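Nucleosome assembly protein (PDB 5X7V) probably acts as a nuclear-associated histone chaperone of Plasmodium falciparum, binding histones and assisting nucleosome assembly. Local coordinates at residues 67-72 and 135-140; 91-96 and 174-179; 110-115 and 158-163. One frame throughout, in Å; residues are numbered along the deposited sequence.

Interaction 1: 67-72 and 135-140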
# COMPACT_ATOMS: atom_id res chain seq x y z
N PRO A 67 9.20 -19.65 21.76
CA PRO A 67 9.51 -18.80 22.92
C PRO A 67 10.99 -18.47 22.96
O PRO A 67 11.40 -17.45 23.51
CB PRO A 67 9.10 -19.67 24.11
CG PRO A 67 8.04 -20.57 23.55
CD PRO A 67 8.56 -20.91 22.17
N GLU A 68 11.78 -19.34 22.36
CA GLU A 68 13.22 -19.19 22.38
C GLU A 68 13.61 -17.91 21.68
O GLU A 68 14.55 -17.23 22.09
CB GLU A 68 13.89 -20.39 21.73
CG GLU A 68 13.90 -21.61 22.63
CD GLU A 68 12.56 -22.34 22.67
OE1 GLU A 68 12.08 -22.77 21.60
OE2 GLU A 68 11.98 -22.48 23.78
N ASP A 69 12.87 -17.56 20.63
CA ASP A 69 13.13 -16.34 19.91
C ASP A 69 13.26 -15.14 20.83
O ASP A 69 14.03 -14.21 20.54
CB ASP A 69 12.02 -16.08 18.90
CG ASP A 69 12.22 -16.83 17.62
OD1 ASP A 69 13.33 -17.36 17.41
OD2 ASP A 69 11.28 -16.86 16.81
N ILE A 70 12.51 -15.19 21.93
CA ILE A 70 12.37 -14.04 22.81
C ILE A 70 13.64 -13.84 23.57
O ILE A 70 14.01 -12.70 23.87
CB ILE A 70 11.19 -14.21 23.79
CG1 ILE A 70 9.89 -14.46 23.04
CG2 ILE A 70 11.02 -12.99 24.66
CD1 ILE A 70 8.72 -14.58 23.95
N ASP A 71 14.32 -14.94 23.87
CA ASP A 71 15.57 -14.89 24.65
C ASP A 71 16.63 -14.03 23.99
O ASP A 71 17.31 -13.26 24.65
CB ASP A 71 16.14 -16.30 24.88
CG ASP A 71 15.49 -17.00 26.06
OD1 ASP A 71 15.24 -16.29 27.08
OD2 ASP A 71 15.24 -18.23 25.98
N ILE A 72 16.76 -14.17 22.67
CA ILE A 72 17.67 -13.34 21.88
C ILE A 72 17.08 -11.94 21.65
O ILE A 72 17.71 -10.93 21.96
CB ILE A 72 17.99 -14.00 20.51
CG1 ILE A 72 18.66 -15.38 20.70
CG2 ILE A 72 18.92 -13.11 19.71
CD1 ILE A 72 17.75 -16.55 20.56
N LYS A 135 22.42 -23.28 21.02
CA LYS A 135 21.69 -22.03 21.27
C LYS A 135 20.77 -21.61 20.12
O LYS A 135 20.04 -20.63 20.22
CB LYS A 135 22.69 -20.92 21.59
CG LYS A 135 23.64 -21.25 22.73
CD LYS A 135 22.89 -21.41 24.03
CE LYS A 135 23.72 -20.88 25.21
NZ LYS A 135 23.27 -21.39 26.54
N ASN A 136 20.78 -22.37 19.03
CA ASN A 136 19.96 -22.02 17.88
C ASN A 136 18.49 -22.27 18.17
O ASN A 136 18.10 -23.40 18.46
CB ASN A 136 20.40 -22.81 16.66
CG ASN A 136 19.74 -22.33 15.39
OD1 ASN A 136 18.75 -21.60 15.44
ND2 ASN A 136 20.27 -22.75 14.25
N PRO A 137 17.65 -21.23 18.07
CA PRO A 137 16.21 -21.41 18.31
C PRO A 137 15.45 -21.91 17.06
O PRO A 137 14.31 -22.37 17.17
CB PRO A 137 15.76 -20.02 18.72
CG PRO A 137 16.72 -19.09 18.04
CD PRO A 137 18.03 -19.82 17.92
N ILE A 138 16.09 -21.85 15.90
CA ILE A 138 15.50 -22.37 14.67
C ILE A 138 15.52 -23.88 14.81
O ILE A 138 15.07 -24.61 13.93
CB ILE A 138 16.28 -21.93 13.41
CG1 ILE A 138 16.43 -20.41 13.36
CG2 ILE A 138 15.60 -22.43 12.13
CD1 ILE A 138 17.48 -19.93 12.35
N ALA A 139 16.10 -24.34 15.91
CA ALA A 139 16.13 -25.76 16.22
C ALA A 139 15.15 -26.05 17.34
O ALA A 139 15.57 -26.48 18.42
CB ALA A 139 17.52 -26.19 16.62
N ALA A 140 13.86 -25.80 17.11
CA ALA A 140 12.87 -26.10 18.15
C ALA A 140 11.46 -26.29 17.60
O ALA A 140 11.14 -25.85 16.49
CB ALA A 140 12.89 -25.02 19.22
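The ring of P137 packs against helix 68-73, and three side chains of that helix meet it from different directions. I72 comes tip to tip, its CD1 standing 3.7 Å from P137 CG. D69 runs across the ring at about a right angle, with OD1 3.8 Å from P137 CB. E68 touches at its root, where its CB lies 3.6 Å from P137 CB. Beyond that point the E68 chain bends (chi2 78°), which carries the carboxylate past the proline to A140, with E68 OE1 3.4 Å from A140 CB. No hydrogen bond joins the two segments; carbon and carboxylate groups simply pack on the proline ring and A140. Loop 135-140 contains an Asx turn: N136 OD1 accepts from I138 N at 2.7 Å, the donor standing above the carbonyl plane, and the turn spans P137, whose CB branches from CA toward the helix. In the NAP domain this packs the connection that follows strand 121-126 against helix 68-73. The polar end of D69 is held by other residues of that connection, OD1 by the hydroxyl of S156 and OD2 by the backbone N of I157. W131 touches P137, and F158 packs on both D69 and I72.

Interaction 2: 91-96 and 174-179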
# COMPACT_ATOMS: atom_id res chain seq x y z
N TYR A 91 14.73 -1.60 0.38
CA TYR A 91 15.03 -1.32 1.79
C TYR A 91 16.05 -2.26 2.46
O TYR A 91 16.33 -3.37 2.00
CB TYR A 91 13.76 -1.35 2.60
CG TYR A 91 13.13 -2.72 2.70
CD1 TYR A 91 12.37 -3.23 1.66
CD2 TYR A 91 13.27 -3.49 3.85
CE1 TYR A 91 11.77 -4.48 1.76
CE2 TYR A 91 12.68 -4.73 3.95
CZ TYR A 91 11.93 -5.22 2.90
OH TYR A 91 11.34 -6.46 3.02
N LYS A 92 16.56 -1.79 3.59
CA LYS A 92 17.59 -2.48 4.36
C LYS A 92 17.23 -2.44 5.86
O LYS A 92 17.13 -1.36 6.45
CB LYS A 92 18.95 -1.83 4.11
CG LYS A 92 20.13 -2.69 4.48
CD LYS A 92 21.23 -1.86 5.12
CE LYS A 92 21.77 -0.80 4.18
NZ LYS A 92 22.74 -1.38 3.17
N ILE A 93 17.03 -3.60 6.47
CA ILE A 93 16.71 -3.63 7.89
C ILE A 93 17.90 -4.18 8.68
O ILE A 93 18.53 -5.16 8.28
CB ILE A 93 15.46 -4.45 8.17
CG1 ILE A 93 14.24 -3.81 7.51
CG2 ILE A 93 15.20 -4.52 9.64
CD1 ILE A 93 13.00 -4.63 7.68
N THR A 94 18.18 -3.54 9.81
CA THR A 94 19.39 -3.77 10.58
C THR A 94 19.06 -4.05 12.05
O THR A 94 18.47 -3.22 12.73
CB THR A 94 20.34 -2.54 10.44
OG1 THR A 94 20.68 -2.34 9.07
CG2 THR A 94 21.62 -2.71 11.25
N PHE A 95 19.43 -5.23 12.52
CA PHE A 95 19.24 -5.63 13.92
C PHE A 95 20.55 -5.50 14.69
O PHE A 95 21.54 -6.12 14.32
CB PHE A 95 18.73 -7.08 14.03
CG PHE A 95 17.33 -7.29 13.53
CD1 PHE A 95 16.91 -6.76 12.32
CD2 PHE A 95 16.43 -8.05 14.25
CE1 PHE A 95 15.63 -6.97 11.88
CE2 PHE A 95 15.14 -8.26 13.80
CZ PHE A 95 14.75 -7.71 12.61
N ILE A 96 20.58 -4.69 15.74
CA ILE A 96 21.80 -4.59 16.53
C ILE A 96 21.54 -5.17 17.92
O ILE A 96 20.63 -4.73 18.62
CB ILE A 96 22.33 -3.14 16.65
CG1 ILE A 96 22.26 -2.42 15.30
CG2 ILE A 96 23.75 -3.14 17.14
CD1 ILE A 96 22.80 -1.04 15.32
N GLU A 174 8.63 -7.02 5.37
CA GLU A 174 7.52 -6.24 4.85
C GLU A 174 6.59 -5.80 5.94
O GLU A 174 6.10 -4.68 5.91
CB GLU A 174 6.73 -7.02 3.81
CG GLU A 174 7.37 -6.97 2.44
CD GLU A 174 7.62 -5.56 1.94
OE1 GLU A 174 6.62 -4.83 1.74
OE2 GLU A 174 8.80 -5.18 1.74
N LEU A 175 6.33 -6.67 6.91
CA LEU A 175 5.48 -6.31 8.03
C LEU A 175 6.12 -5.15 8.78
O LEU A 175 5.43 -4.24 9.21
CB LEU A 175 5.26 -7.48 8.98
CG LEU A 175 4.79 -8.85 8.49
CD1 LEU A 175 4.94 -9.80 9.65
CD2 LEU A 175 3.35 -8.85 7.98
N ILE A 176 7.45 -5.19 8.94
CA ILE A 176 8.13 -4.09 9.62
C ILE A 176 7.95 -2.79 8.84
O ILE A 176 7.45 -1.81 9.39
CB ILE A 176 9.64 -4.34 9.79
CG1 ILE A 176 9.92 -5.26 10.97
CG2 ILE A 176 10.33 -3.07 10.12
CD1 ILE A 176 11.38 -5.66 11.04
N ARG A 177 8.36 -2.80 7.58
CA ARG A 177 8.28 -1.62 6.71
C ARG A 177 6.88 -1.04 6.66
O ARG A 177 6.71 0.15 6.89
CB ARG A 177 8.73 -1.96 5.28
CG ARG A 177 8.74 -0.75 4.31
CD ARG A 177 9.11 -1.16 2.85
NE ARG A 177 7.98 -1.73 2.10
CZ ARG A 177 7.01 -1.01 1.52
NH1 ARG A 177 7.01 0.32 1.60
NH2 ARG A 177 6.03 -1.62 0.87
N ARG A 178 5.90 -1.88 6.38
CA ARG A 178 4.55 -1.43 6.06
C ARG A 178 3.62 -1.28 7.25
O ARG A 178 2.65 -0.56 7.18
CB ARG A 178 3.91 -2.39 5.05
CG ARG A 178 4.54 -2.35 3.64
CD ARG A 178 3.94 -3.41 2.72
NE ARG A 178 2.53 -3.20 2.41
CZ ARG A 178 1.76 -4.09 1.80
NH1 ARG A 178 2.25 -5.28 1.47
NH2 ARG A 178 0.48 -3.81 1.55
N GLU A 179 3.92 -1.95 8.35
CA GLU A 179 2.98 -1.93 9.47
C GLU A 179 3.55 -1.50 10.81
O GLU A 179 2.86 -0.81 11.56
CB GLU A 179 2.33 -3.30 9.61
CG GLU A 179 1.24 -3.52 8.57
CD GLU A 179 0.65 -4.91 8.61
OE1 GLU A 179 -0.32 -5.15 9.40
OE2 GLU A 179 1.16 -5.75 7.83
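The Y91 ring carries R177 CD over one face, 4.0 Å from Y91 CD1, while I93 CG1 of its own strand lies in plane at the edge. The E174 carboxylate approaches the same ring aslant, the two planes 63° apart, with OE2 3.1 Å from the Y91 hydroxyl oxygen. R177 crosses the tyrosine at about a right angle: with CG anti to the backbone N (chi1 -177°) it runs extended to CD, and a bend at chi3 turns the guanidinium to E174. That group has R178 CG over one face and E174 CD at its edge, in plane. R177 NE and NH2 each give a weak hydrogen bond to E174 OE1, part of a salt bridge (R177 NH2 to E174 OE1 3.4 Å). E174 OE1 serves the arginine while OE2 lies beside the tyrosine. Further along the strand, I93 and I176 reach toward each other tip to tip (CD1 to CD1, 3.9 Å). I176 CD1 also lies 4.2 Å from F95 CZ. Strand 91-96 and helix 174-179 run 107° apart, their axes 10.1 Å from each other at closest approach. A late helix laid across one face of a four-stranded antiparallel sheet belongs to the alpha/beta core of NAP-family proteins.

Interaction 3: 110-115 and 158-163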
# COMPACT_ATOMS: atom_id res chain seq x y z
N LEU A 110 22.95 -7.84 12.60
CA LEU A 110 22.38 -8.59 11.50
C LEU A 110 21.81 -7.62 10.46
O LEU A 110 21.05 -6.72 10.81
CB LEU A 110 21.28 -9.51 11.99
CG LEU A 110 21.65 -10.41 13.16
CD1 LEU A 110 20.43 -11.15 13.60
CD2 LEU A 110 22.70 -11.35 12.68
N VAL A 111 22.16 -7.80 9.19
CA VAL A 111 21.55 -6.96 8.16
C VAL A 111 20.87 -7.81 7.10
O VAL A 111 21.28 -8.92 6.80
CB VAL A 111 22.58 -6.02 7.46
CG1 VAL A 111 23.11 -4.98 8.43
CG2 VAL A 111 23.72 -6.82 6.86
N LYS A 112 19.79 -7.28 6.55
CA LYS A 112 19.22 -7.85 5.34
C LYS A 112 18.79 -6.72 4.41
O LYS A 112 17.95 -5.90 4.76
CB LYS A 112 18.05 -8.77 5.65
CG LYS A 112 17.59 -9.55 4.47
CD LYS A 112 16.47 -10.48 4.87
CE LYS A 112 16.08 -11.34 3.70
NZ LYS A 112 15.16 -12.43 4.07
N HIS A 113 19.41 -6.69 3.24
CA HIS A 113 19.20 -5.66 2.25
C HIS A 113 18.45 -6.29 1.07
O HIS A 113 18.86 -7.32 0.54
CB HIS A 113 20.56 -5.06 1.85
CG HIS A 113 20.49 -4.00 0.79
ND1 HIS A 113 21.60 -3.30 0.37
CD2 HIS A 113 19.45 -3.55 0.05
CE1 HIS A 113 21.24 -2.45 -0.58
NE2 HIS A 113 19.94 -2.59 -0.80
N VAL A 114 17.34 -5.67 0.68
CA VAL A 114 16.40 -6.25 -0.27
C VAL A 114 16.08 -5.35 -1.46
O VAL A 114 15.89 -4.14 -1.28
CB VAL A 114 15.08 -6.60 0.46
CG1 VAL A 114 14.04 -7.08 -0.51
CG2 VAL A 114 15.35 -7.61 1.56
N THR A 115 16.01 -5.91 -2.67
CA THR A 115 15.45 -5.16 -3.79
C THR A 115 14.29 -5.90 -4.41
O THR A 115 13.94 -6.98 -3.98
CB THR A 115 16.48 -4.87 -4.90
OG1 THR A 115 16.93 -6.10 -5.47
CG2 THR A 115 17.66 -4.09 -4.34
N PHE A 158 14.09 -15.63 13.30
CA PHE A 158 15.43 -15.56 12.78
C PHE A 158 15.61 -16.40 11.54
O PHE A 158 16.67 -16.35 10.93
CB PHE A 158 16.43 -15.98 13.84
CG PHE A 158 16.50 -15.05 14.99
CD1 PHE A 158 17.13 -13.83 14.85
CD2 PHE A 158 15.94 -15.38 16.21
CE1 PHE A 158 17.19 -12.96 15.89
CE2 PHE A 158 16.01 -14.52 17.25
CZ PHE A 158 16.64 -13.30 17.09
N GLU A 159 14.58 -17.17 11.17
CA GLU A 159 14.56 -17.83 9.86
C GLU A 159 14.41 -16.83 8.72
O GLU A 159 14.56 -17.18 7.55
CB GLU A 159 13.44 -18.85 9.77
CG GLU A 159 13.58 -20.00 10.73
CD GLU A 159 12.63 -21.11 10.40
OE1 GLU A 159 12.77 -21.65 9.27
OE2 GLU A 159 11.76 -21.43 11.24
N TRP A 160 14.07 -15.59 9.08
CA TRP A 160 13.90 -14.54 8.10
C TRP A 160 15.25 -14.10 7.52
O TRP A 160 15.30 -13.51 6.44
CB TRP A 160 13.16 -13.34 8.70
CG TRP A 160 12.99 -12.26 7.68
CD1 TRP A 160 12.24 -12.32 6.55
CD2 TRP A 160 13.59 -10.97 7.69
NE1 TRP A 160 12.34 -11.15 5.85
CE2 TRP A 160 13.17 -10.30 6.53
CE3 TRP A 160 14.45 -10.31 8.57
CZ2 TRP A 160 13.58 -9.01 6.22
CZ3 TRP A 160 14.86 -9.01 8.26
CH2 TRP A 160 14.42 -8.38 7.10
N PHE A 161 16.34 -14.41 8.21
CA PHE A 161 17.67 -14.06 7.74
C PHE A 161 18.28 -15.11 6.79
O PHE A 161 19.36 -15.66 7.04
CB PHE A 161 18.59 -13.81 8.92
CG PHE A 161 18.20 -12.61 9.71
CD1 PHE A 161 18.66 -11.33 9.35
CD2 PHE A 161 17.35 -12.73 10.81
CE1 PHE A 161 18.29 -10.21 10.07
CE2 PHE A 161 16.97 -11.60 11.54
CZ PHE A 161 17.43 -10.34 11.16
N THR A 162 17.55 -15.37 5.71
CA THR A 162 18.05 -16.16 4.59
C THR A 162 18.06 -15.39 3.24
O THR A 162 17.55 -14.27 3.13
CB THR A 162 17.23 -17.44 4.40
OG1 THR A 162 17.67 -18.10 3.21
CG2 THR A 162 15.75 -17.11 4.29
N THR A 163 18.69 -16.02 2.24
CA THR A 163 18.72 -15.50 0.88
C THR A 163 17.57 -16.14 0.14
O THR A 163 17.03 -15.59 -0.82
CB THR A 163 20.04 -15.83 0.16
OG1 THR A 163 21.13 -15.21 0.83
CG2 THR A 163 20.03 -15.34 -1.28
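K112 NZ is gripped by two backbone carbonyls and an indole face. Its shorter bond, 2.6 Å to W160 O, lies nearly along the C=O axis, whereas T162 O, at 3.2 Å, receives the ammonium from a direction tilted 20° out of its carbonyl plane. The third partner is the five-membered ring of W160, whose centroid is 3.8 Å from K112 NZ, a cation-pi contact. The lysine reaches this place fully extended, with CG anti to the backbone N (chi1 -170°), and its aliphatic part slants over the same indole: CD stands over the six-membered ring, 3.6 Å from the centroid, a CH-pi contact. Two carbonyls and a pi face round a buried ammonium would probably favour its charged form. The two carbonyls flank an inverse gamma turn centred on F161, in which W160 O also accepts a weak bond from T162 N. The F161 ring is covered on both faces: W160 CE3 lies over the centre of one, and L110 CD1 over the opposite face nearer the rim, 4.1 Å from the ring centroid. L110 crosses the phenyl at about a right angle, and its CB is 3.6 Å from F161 CE1. The same leucine CD1 meets the F158 ring at its edge, 4.4 Å from F158 CE1. The segment thus packs on L110 and K112 of strand 109-116, both of which point toward it; that strand is hydrogen-bonded to strands 91-97 and 121-126. V123 of the latter touches K112, and F95 of the former meets F161 edge-to-face. F158, in the 3-10 segment that leads into the turn, packs edge-to-face with W131 and reaches L73 of helix 68-73.

After the long N-terminal helix 2-45, the chain sets down the first partner of each contact in order: helix 68-73, then neighbouring strands 91-97 and 109-116. The connection after strand 121-126 returns to them. At 135-140 it closes interaction 1, at 158-163 interaction 3, and at 174-179, now helical, interaction 2. The loop of interaction 3 therefore lies within that of interaction 2, while interaction 1 crosses both. Interactions 2 and 3 have centres about 10 Å apart and share the sheet. Interactions 1 and 3, centres about 17 Å apart, also touch where I138 packs on E159. Interactions 1 and 2 do not touch. Together they tie the small helix, the sheet and the late helix into one domain.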